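Local coordinates for ATP/GTP-binding site-containing protein A (Brucella abortus, PDB 6NTR), which works in the periplasm, where it maintains the integrity of the bacterial cell envelope, at residues F48-R53 and F229-K234; F79-K84 and V108-P113; M130-G135 and Y144-F149. All blocks are in the same frame, centred on the assembly; numbering follows the deposited sequence.

Overall arrangement
The three contacts are spread round a strongly curled, barrel-like body of antiparallel strands, with centres 22 to 23 Å apart. Contact 1 closes the longest stretch of chain: residues 48-53 meet residues 229-234, and contacts 2 and 3 both lie within that span. Contact 2 joins two strands that flank a third, whereas contact 3 sets a helix on the strand that follows it. Contacts 1 and 3 lie on opposite sides of the chain's centre, nearest atoms about 10 Å apart. Contacts 2 and 3 touch through Phe149, whose ring packs on Phe79, Phe81 and Val108; CG2 of Val108 lies 3.9 Å from CZ of Phe149.

Contact 1: residues F48-R53 and F229-K234; sequences FRFVTR and FSMRGK
The selenium atom SE of Met231, a selenomethionine, packs against two side chains of strand 43-56: CZ of Phe50 lies 3.9 Å from it, and the methyl CG2 of Thr52 lies 4.1 Å from it. The terminal methyl reaches further, placing CE 3.6 Å from CZ of Phe50. Phe50 and Met231 come from opposite directions, and the methyl meets CZ of the ring obliquely. The selenium is oblique to the ring as well, with SE 5.1 Å from the centroid of the Phe50 ring and 73° off its normal, a Met-aromatic contact. A bend at the last torsion of Met231 (chi3 17°) swings CE round to the ring, while Thr52 crosses the methionine at about a right angle and offers its methyl rather than its hydroxyl. The two strands, 43-56 and 229-240, are not paired with each other. Strands 25-39 and 8-19 come between them in the antiparallel order, and it is the curl of this barrel-like fold that brings the side chains together, the CA atoms of Thr52 and Met231 remaining 9.7 Å apart. Leu14 of strand 8-19 touches both Phe50 and Met231, as does Tyr226, and Met32 of strand 25-39 adds to the cover on Phe50. Arg49, on the other face of its strand, forms a salt bridge with Asp65.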
loop_
_atom_site.group_PDB
_atom_site.type_symbol
_atom_site.label_atom_id
_atom_site.label_comp_id
_atom_site.label_asym_id
_atom_site.label_seq_id
_atom_site.Cartn_x
_atom_site.Cartn_y
_atom_site.Cartn_z
ATOM N N PHE A 48 3.508 -9.141 -1.414
ATOM C CA PHE A 48 4.094 -8.422 -0.292
ATOM C C PHE A 48 3.847 -9.035 1.075
ATOM O O PHE A 48 2.846 -9.668 1.290
ATOM C CB PHE A 48 3.767 -6.912 -0.332
ATOM C CG PHE A 48 2.434 -6.532 0.243
ATOM C CD1 PHE A 48 2.216 -6.551 1.581
ATOM C CD2 PHE A 48 1.431 -6.085 -0.568
ATOM C CE1 PHE A 48 1.004 -6.178 2.109
ATOM C CE2 PHE A 48 0.215 -5.711 -0.059
ATOM C CZ PHE A 48 -0.000 -5.761 1.288
ATOM N N ARG A 49 4.805 -8.851 1.973
ATOM C CA ARG A 49 4.774 -9.384 3.321
ATOM C C ARG A 49 5.059 -8.246 4.291
ATOM O O ARG A 49 6.018 -7.494 4.118
ATOM C CB ARG A 49 5.811 -10.495 3.487
ATOM C CG ARG A 49 5.764 -11.191 4.836
ATOM C CD ARG A 49 6.763 -12.336 4.902
ATOM N NE ARG A 49 6.962 -12.810 6.269
ATOM C CZ ARG A 49 8.101 -13.324 6.722
ATOM N NH1 ARG A 49 9.150 -13.432 5.917
ATOM N NH2 ARG A 49 8.193 -13.730 7.980
ATOM N N PHE A 50 4.223 -8.127 5.312
ATOM C CA PHE A 50 4.372 -7.093 6.317
ATOM C C PHE A 50 4.576 -7.648 7.726
ATOM O O PHE A 50 3.648 -8.087 8.341
ATOM C CB PHE A 50 3.078 -6.280 6.273
ATOM C CG PHE A 50 3.182 -4.917 6.846
ATOM C CD1 PHE A 50 3.868 -3.931 6.185
ATOM C CD2 PHE A 50 2.562 -4.613 8.033
ATOM C CE1 PHE A 50 3.959 -2.667 6.712
ATOM C CE2 PHE A 50 2.648 -3.350 8.571
ATOM C CZ PHE A 50 3.348 -2.377 7.910
ATOM N N VAL A 51 5.785 -7.559 8.248
ATOM C CA VAL A 51 6.096 -8.067 9.576
ATOM C C VAL A 51 6.466 -6.983 10.578
ATOM O O VAL A 51 7.363 -6.211 10.350
ATOM C CB VAL A 51 7.264 -9.052 9.509
ATOM C CG1 VAL A 51 7.475 -9.712 10.850
ATOM C CG2 VAL A 51 7.014 -10.086 8.443
ATOM N N THR A 52 5.776 -6.968 11.705
ATOM C CA THR A 52 5.988 -5.965 12.745
ATOM C C THR A 52 6.182 -6.647 14.086
ATOM O O THR A 52 5.287 -7.344 14.559
ATOM C CB THR A 52 4.814 -4.986 12.854
ATOM O OG1 THR A 52 3.598 -5.702 13.114
ATOM C CG2 THR A 52 4.678 -4.154 11.597
ATOM N N ARG A 53 7.308 -6.395 14.728
ATOM C CA ARG A 53 7.544 -6.916 16.053
ATOM C C ARG A 53 7.194 -5.762 17.001
ATOM O O ARG A 53 7.939 -4.807 17.118
ATOM C CB ARG A 53 9.003 -7.312 16.200
ATOM C CG ARG A 53 9.574 -8.037 15.000
ATOM C CD ARG A 53 10.741 -8.921 15.388
ATOM N NE ARG A 53 10.355 -9.924 16.369
ATOM C CZ ARG A 53 10.415 -11.227 16.153
ATOM N NH1 ARG A 53 10.859 -11.674 14.997
ATOM N NH2 ARG A 53 10.036 -12.077 17.090
ATOM N N PHE A 229 -0.431 5.607 16.524
ATOM C CA PHE A 229 0.987 5.379 16.282
ATOM C C PHE A 229 1.362 5.431 14.820
ATOM O O PHE A 229 0.554 5.129 13.978
ATOM C CB PHE A 229 1.397 4.022 16.837
ATOM C CG PHE A 229 1.103 2.875 15.925
ATOM C CD1 PHE A 229 -0.125 2.272 15.939
ATOM C CD2 PHE A 229 2.060 2.392 15.076
ATOM C CE1 PHE A 229 -0.402 1.218 15.114
ATOM C CE2 PHE A 229 1.789 1.336 14.249
ATOM C CZ PHE A 229 0.559 0.749 14.273
ATOM N N SER A 230 2.594 5.823 14.526
ATOM C CA SER A 230 3.069 5.873 13.165
ATOM C C SER A 230 4.318 5.018 13.035
ATOM O O SER A 230 5.082 4.832 13.988
ATOM C CB SER A 230 3.332 7.320 12.723
ATOM O OG SER A 230 4.048 8.015 13.719
HETATM N N MSE A 231 4.536 4.528 11.817
HETATM C CA MSE A 231 5.657 3.693 11.496
HETATM C C MSE A 231 6.427 4.334 10.395
HETATM O O MSE A 231 5.884 5.151 9.642
HETATM C CB MSE A 231 5.172 2.386 10.918
HETATM C CG MSE A 231 4.345 1.589 11.898
HETATM SE SE MSE A 231 3.990 -0.116 11.020
HETATM C CE MSE A 231 5.383 0.072 9.671
ATOM N N ARG A 232 7.709 3.987 10.312
ATOM C CA ARG A 232 8.604 4.496 9.303
ATOM C C ARG A 232 9.070 3.324 8.465
ATOM O O ARG A 232 9.283 2.248 8.985
ATOM C CB ARG A 232 9.832 5.116 9.961
ATOM C CG ARG A 232 9.690 6.554 10.390
ATOM C CD ARG A 232 10.489 7.467 9.486
ATOM N NE ARG A 232 10.194 8.868 9.736
ATOM C CZ ARG A 232 10.417 9.842 8.870
ATOM N NH1 ARG A 232 10.939 9.575 7.691
ATOM N NH2 ARG A 232 10.117 11.091 9.185
ATOM N N GLY A 233 9.204 3.517 7.166
ATOM C CA GLY A 233 9.697 2.463 6.317
ATOM C C GLY A 233 10.816 2.988 5.465
ATOM O O GLY A 233 10.603 3.833 4.627
ATOM N N LYS A 234 12.007 2.455 5.646
ATOM C CA LYS A 234 13.132 2.912 4.862
ATOM C C LYS A 234 13.643 1.803 3.953
ATOM O O LYS A 234 13.916 0.715 4.407
ATOM C CB LYS A 234 14.252 3.415 5.770
ATOM C CG LYS A 234 13.899 4.618 6.619
ATOM C CD LYS A 234 13.629 5.829 5.756
ATOM C CE LYS A 234 13.805 7.114 6.527
ATOM N NZ LYS A 234 15.079 7.754 6.136
#

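Contact 2: residues F79-K84 and V108-P113; sequences FRFVNK and VKLSKP
A beta-meander of strands 78-87, 90-102 and 105-112 carries this contact, in which Phe81 of the first strand reaches past the middle one to Leu110 and Val108 of the third. The touching is done at the rim of the Phe81 ring. Methyl CD2 of Leu110 lies at the edge, near the ring plane, 3.4 Å from CZ of Phe81 and 3.5 Å from CE1 of the same ring. Beside it, again at the edge, CG1 of Val108 comes within 4.2 Å of CZ of Phe81. The phenyl and leucine side chains cross at about a right angle, and of Leu110 it is CD2 that meets the rim. With CG of Phe81 lying between the backbone N and the carbonyl carbon (chi1 58°), the ring is carried over towards the third strand, although the CA atoms of Phe81 and Leu110 are 9.2 Å apart. Just beyond Leu110, Ser111 and Lys112 both face Arg96 of the middle strand, forming a classic beta bulge. Gly97, the backbone hydrogen-bonding partner of Phe81, is a residue of that middle strand and has no side chain of its own. Ala151 and Ala155, from loop regions, pack on the Phe81 ring, and Leu118 and Leu120 of strand 116-121, the neighbour of strand 105-112, touch Val108.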
loop_
_atom_site.group_PDB
_atom_site.type_symbol
_atom_site.label_atom_id
_atom_site.label_comp_id
_atom_site.label_asym_id
_atom_site.label_seq_id
_atom_site.Cartn_x
_atom_site.Cartn_y
_atom_site.Cartn_z
ATOM N N PHE A 79 -9.302 -8.135 -10.586
ATOM C CA PHE A 79 -8.384 -7.972 -9.461
ATOM C C PHE A 79 -8.530 -9.186 -8.553
ATOM O O PHE A 79 -9.543 -9.316 -7.862
ATOM C CB PHE A 79 -8.686 -6.671 -8.717
ATOM C CG PHE A 79 -7.716 -6.339 -7.631
ATOM C CD1 PHE A 79 -6.370 -6.233 -7.892
ATOM C CD2 PHE A 79 -8.161 -6.082 -6.352
ATOM C CE1 PHE A 79 -5.481 -5.904 -6.892
ATOM C CE2 PHE A 79 -7.281 -5.755 -5.352
ATOM C CZ PHE A 79 -5.937 -5.668 -5.624
ATOM N N ARG A 80 -7.548 -10.084 -8.583
ATOM C CA ARG A 80 -7.526 -11.255 -7.717
ATOM C C ARG A 80 -6.673 -10.963 -6.486
ATOM O O ARG A 80 -5.602 -10.365 -6.598
ATOM C CB ARG A 80 -6.978 -12.482 -8.457
ATOM C CG ARG A 80 -7.906 -13.073 -9.525
ATOM C CD ARG A 80 -7.380 -14.409 -10.090
ATOM N NE ARG A 80 -6.656 -14.251 -11.351
ATOM C CZ ARG A 80 -7.217 -14.357 -12.550
ATOM N NH1 ARG A 80 -8.512 -14.622 -12.652
ATOM N NH2 ARG A 80 -6.486 -14.203 -13.646
ATOM N N PHE A 81 -7.142 -11.399 -5.315
ATOM C CA PHE A 81 -6.471 -11.056 -4.053
ATOM C C PHE A 81 -6.555 -12.131 -2.956
ATOM O O PHE A 81 -7.607 -12.747 -2.762
ATOM C CB PHE A 81 -7.028 -9.724 -3.504
ATOM C CG PHE A 81 -8.517 -9.720 -3.270
ATOM C CD1 PHE A 81 -9.047 -10.091 -2.042
ATOM C CD2 PHE A 81 -9.377 -9.309 -4.267
ATOM C CE1 PHE A 81 -10.398 -10.068 -1.831
ATOM C CE2 PHE A 81 -10.727 -9.293 -4.059
ATOM C CZ PHE A 81 -11.240 -9.670 -2.843
ATOM N N VAL A 82 -5.446 -12.310 -2.210
ATOM C CA VAL A 82 -5.348 -13.214 -1.055
ATOM C C VAL A 82 -4.678 -12.486 0.111
ATOM O O VAL A 82 -3.562 -11.977 -0.034
ATOM C CB VAL A 82 -4.544 -14.512 -1.359
ATOM C CG1 VAL A 82 -4.634 -15.518 -0.206
ATOM C CG2 VAL A 82 -4.990 -15.198 -2.624
ATOM N N ASN A 83 -5.312 -12.513 1.283
ATOM C CA ASN A 83 -4.772 -11.869 2.477
ATOM C C ASN A 83 -4.604 -12.874 3.597
ATOM O O ASN A 83 -5.597 -13.306 4.183
ATOM C CB ASN A 83 -5.674 -10.741 2.967
ATOM C CG ASN A 83 -5.235 -9.413 2.468
ATOM O OD1 ASN A 83 -4.116 -9.250 1.992
ATOM N ND2 ASN A 83 -6.090 -8.431 2.626
ATOM N N LYS A 84 -3.361 -13.188 3.947
ATOM C CA LYS A 84 -3.081 -14.013 5.110
ATOM C C LYS A 84 -2.389 -13.187 6.183
ATOM O O LYS A 84 -1.523 -12.358 5.884
ATOM C CB LYS A 84 -2.242 -15.245 4.744
ATOM C CG LYS A 84 -3.078 -16.487 4.461
ATOM C CD LYS A 84 -2.342 -17.555 3.659
ATOM C CE LYS A 84 -3.318 -18.651 3.242
ATOM N NZ LYS A 84 -2.755 -19.726 2.385
ATOM N N VAL A 108 -17.787 -7.897 -5.878
ATOM C CA VAL A 108 -16.714 -8.518 -5.115
ATOM C C VAL A 108 -17.147 -9.923 -4.734
ATOM O O VAL A 108 -18.117 -10.097 -3.987
ATOM C CB VAL A 108 -16.372 -7.703 -3.862
ATOM C CG1 VAL A 108 -15.280 -8.391 -3.083
ATOM C CG2 VAL A 108 -15.951 -6.308 -4.246
ATOM N N LYS A 109 -16.414 -10.920 -5.217
ATOM C CA LYS A 109 -16.701 -12.318 -4.935
ATOM C C LYS A 109 -15.610 -12.880 -4.041
ATOM O O LYS A 109 -14.457 -12.983 -4.468
ATOM C CB LYS A 109 -16.801 -13.113 -6.230
ATOM C CG LYS A 109 -18.090 -12.865 -6.971
ATOM C CD LYS A 109 -17.936 -13.133 -8.449
ATOM C CE LYS A 109 -19.087 -13.984 -8.973
ATOM N NZ LYS A 109 -19.392 -15.171 -8.122
ATOM N N LEU A 110 -15.980 -13.259 -2.818
ATOM C CA LEU A 110 -15.042 -13.684 -1.782
ATOM C C LEU A 110 -15.149 -15.180 -1.512
ATOM O O LEU A 110 -16.246 -15.707 -1.318
ATOM C CB LEU A 110 -15.286 -12.928 -0.479
ATOM C CG LEU A 110 -14.978 -11.442 -0.510
ATOM C CD1 LEU A 110 -15.391 -10.851 0.808
ATOM C CD2 LEU A 110 -13.517 -11.220 -0.766
ATOM N N SER A 111 -13.998 -15.844 -1.452
ATOM C CA SER A 111 -13.895 -17.260 -1.133
ATOM C C SER A 111 -13.772 -17.492 0.369
ATOM O O SER A 111 -14.329 -18.460 0.897
ATOM C CB SER A 111 -12.685 -17.859 -1.852
ATOM O OG SER A 111 -12.539 -17.326 -3.160
ATOM N N LYS A 112 -13.053 -16.621 1.067
ATOM C CA LYS A 112 -12.823 -16.739 2.497
ATOM C C LYS A 112 -12.784 -15.348 3.101
ATOM O O LYS A 112 -12.329 -14.405 2.449
ATOM C CB LYS A 112 -11.518 -17.487 2.811
ATOM C CG LYS A 112 -11.694 -18.995 2.808
ATOM C CD LYS A 112 -10.834 -19.664 3.872
ATOM C CE LYS A 112 -11.133 -21.162 3.940
ATOM N NZ LYS A 112 -10.352 -21.872 4.990
ATOM N N PRO A 113 -13.229 -15.189 4.355
ATOM C CA PRO A 113 -13.598 -16.217 5.343
ATOM C C PRO A 113 -14.893 -16.992 5.020
ATOM O O PRO A 113 -14.913 -18.226 5.114
ATOM C CB PRO A 113 -13.759 -15.405 6.634
ATOM C CG PRO A 113 -14.121 -14.058 6.195
ATOM C CD PRO A 113 -13.485 -13.831 4.854
#

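Contact 3: residues M130-G135 and Y144-F149; sequences MEELIG and YQTTLF
Tyr144 points from its strand to Glu132 and Leu133 of the helix, and its side chain carries much of the packing of helix 126-138 on strand 143-148 of the barrel-like antiparallel fold. The strand follows the helix in the chain. Their local axes run nearly antiparallel, at 165°, and come within 11.2 Å. From CB, directed at the helix, the chain turns at chi1 69°, with CG between the backbone N and the carbonyl carbon, and the ring extends to the helix surface. Its carbon CE1 is approached obliquely by OE1 of Glu132, 4.0 Å off, with the carboxylate and ring planes 74° apart. At the tip, OH presses on the backbone of the next helical residue: CA of Leu133 is 3.0 Å from OH of Tyr144, a tight approach near the ring plane, and CB of Leu133 lies 3.4 Å from that same OH. Lys136, one turn on from Glu132, makes a cation-pi contact with the tyrosine ring. Leu133 also packs on Val163, Phe211 and Leu213, joining the helix to further strands. Glu132 runs extended past Thr146 in the opposite direction, and its OE1 takes a hydrogen bond from NE2 of Gln124. Within the strand, the hydroxyl OG1 of Thr146 makes a weak hydrogen bond to O of Thr147, 3.5 Å away.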
loop_
_atom_site.group_PDB
_atom_site.type_symbol
_atom_site.label_atom_id
_atom_site.label_comp_id
_atom_site.label_asym_id
_atom_site.label_seq_id
_atom_site.Cartn_x
_atom_site.Cartn_y
_atom_site.Cartn_z
HETATM N N MSE A 130 -2.294 3.753 -8.907
HETATM C CA MSE A 130 -0.919 4.155 -8.854
HETATM C C MSE A 130 -0.612 4.865 -10.152
HETATM O O MSE A 130 -0.021 5.923 -10.132
HETATM C CB MSE A 130 -0.009 2.959 -8.620
HETATM C CG MSE A 130 1.009 3.196 -7.499
HETATM SE SE MSE A 130 0.324 4.059 -5.860
HETATM C CE MSE A 130 -1.219 2.921 -5.471
ATOM N N GLU A 131 -1.058 4.305 -11.280
ATOM C CA GLU A 131 -0.761 4.905 -12.578
ATOM C C GLU A 131 -1.370 6.289 -12.693
ATOM O O GLU A 131 -0.753 7.206 -13.242
ATOM C CB GLU A 131 -1.274 4.014 -13.706
ATOM C CG GLU A 131 -0.446 2.787 -13.935
ATOM C CD GLU A 131 -0.918 1.998 -15.126
ATOM O OE1 GLU A 131 -2.087 1.554 -15.122
ATOM O OE2 GLU A 131 -0.123 1.822 -16.071
ATOM N N GLU A 132 -2.587 6.453 -12.190
ATOM C CA GLU A 132 -3.243 7.754 -12.202
ATOM C C GLU A 132 -2.516 8.753 -11.319
ATOM O O GLU A 132 -2.493 9.951 -11.609
ATOM C CB GLU A 132 -4.675 7.584 -11.731
ATOM C CG GLU A 132 -5.455 8.828 -11.633
ATOM C CD GLU A 132 -6.738 8.565 -10.914
ATOM O OE1 GLU A 132 -6.659 8.172 -9.727
ATOM O OE2 GLU A 132 -7.812 8.712 -11.539
ATOM N N LEU A 133 -1.970 8.283 -10.206
ATOM C CA LEU A 133 -1.190 9.158 -9.352
ATOM C C LEU A 133 0.013 9.700 -10.096
ATOM O O LEU A 133 0.293 10.900 -10.036
ATOM C CB LEU A 133 -0.775 8.395 -8.104
ATOM C CG LEU A 133 0.296 8.916 -7.152
ATOM C CD1 LEU A 133 0.208 10.394 -6.911
ATOM C CD2 LEU A 133 0.103 8.196 -5.858
ATOM N N ILE A 134 0.724 8.838 -10.824
ATOM C CA ILE A 134 1.895 9.288 -11.576
ATOM C C ILE A 134 1.486 10.257 -12.671
ATOM O O ILE A 134 2.102 11.312 -12.844
ATOM C CB ILE A 134 2.675 8.096 -12.166
ATOM C CG1 ILE A 134 3.205 7.187 -11.063
ATOM C CG2 ILE A 134 3.844 8.575 -12.992
ATOM C CD1 ILE A 134 3.704 5.861 -11.575
ATOM N N GLY A 135 0.457 9.913 -13.433
ATOM C CA GLY A 135 0.010 10.756 -14.522
ATOM C C GLY A 135 -0.363 12.139 -14.038
ATOM O O GLY A 135 0.182 13.141 -14.498
ATOM N N TYR A 144 -5.962 16.047 -5.338
ATOM C CA TYR A 144 -7.138 15.417 -5.939
ATOM C C TYR A 144 -7.820 14.381 -5.056
ATOM O O TYR A 144 -7.246 13.898 -4.117
ATOM C CB TYR A 144 -6.872 14.895 -7.356
ATOM C CG TYR A 144 -5.955 13.705 -7.471
ATOM C CD1 TYR A 144 -6.453 12.415 -7.451
ATOM C CD2 TYR A 144 -4.602 13.872 -7.638
ATOM C CE1 TYR A 144 -5.616 11.336 -7.563
ATOM C CE2 TYR A 144 -3.763 12.796 -7.749
ATOM C CZ TYR A 144 -4.284 11.535 -7.714
ATOM O OH TYR A 144 -3.450 10.480 -7.829
ATOM N N GLN A 145 -9.059 14.064 -5.374
ATOM C CA GLN A 145 -9.839 13.100 -4.630
ATOM C C GLN A 145 -10.277 11.990 -5.572
ATOM O O GLN A 145 -10.586 12.241 -6.724
ATOM C CB GLN A 145 -11.056 13.763 -4.001
ATOM C CG GLN A 145 -10.735 14.748 -2.896
ATOM C CD GLN A 145 -11.934 15.078 -2.043
ATOM O OE1 GLN A 145 -13.056 15.088 -2.514
ATOM N NE2 GLN A 145 -11.696 15.333 -0.780
ATOM N N THR A 146 -10.284 10.778 -5.057
ATOM C CA THR A 146 -10.650 9.607 -5.820
ATOM C C THR A 146 -11.007 8.490 -4.868
ATOM O O THR A 146 -11.048 8.683 -3.670
ATOM C CB THR A 146 -9.552 9.188 -6.805
ATOM O OG1 THR A 146 -10.055 8.163 -7.650
ATOM C CG2 THR A 146 -8.346 8.686 -6.081
ATOM N N THR A 147 -11.298 7.329 -5.420
ATOM C CA THR A 147 -11.654 6.159 -4.632
ATOM C C THR A 147 -10.752 5.026 -5.021
ATOM O O THR A 147 -10.046 5.110 -6.005
ATOM C CB THR A 147 -13.067 5.685 -4.927
ATOM O OG1 THR A 147 -13.172 5.407 -6.319
ATOM C CG2 THR A 147 -14.052 6.736 -4.553
ATOM N N LEU A 148 -10.744 3.978 -4.214
ATOM C CA LEU A 148 -9.942 2.804 -4.510
ATOM C C LEU A 148 -10.475 1.564 -3.826
ATOM O O LEU A 148 -11.109 1.658 -2.796
ATOM C CB LEU A 148 -8.521 3.043 -4.032
ATOM C CG LEU A 148 -7.555 1.875 -4.063
ATOM C CD1 LEU A 148 -7.090 1.662 -5.480
ATOM C CD2 LEU A 148 -6.366 2.174 -3.183
ATOM N N PHE A 149 -10.194 0.402 -4.399
ATOM C CA PHE A 149 -10.538 -0.875 -3.792
ATOM C C PHE A 149 -9.195 -1.559 -3.745
ATOM O O PHE A 149 -8.599 -1.787 -4.777
ATOM C CB PHE A 149 -11.494 -1.700 -4.641
ATOM C CG PHE A 149 -11.819 -3.027 -4.035
ATOM C CD1 PHE A 149 -12.597 -3.106 -2.909
ATOM C CD2 PHE A 149 -11.312 -4.185 -4.565
ATOM C CE1 PHE A 149 -12.883 -4.317 -2.328
ATOM C CE2 PHE A 149 -11.591 -5.406 -3.991
ATOM C CZ PHE A 149 -12.377 -5.472 -2.872
#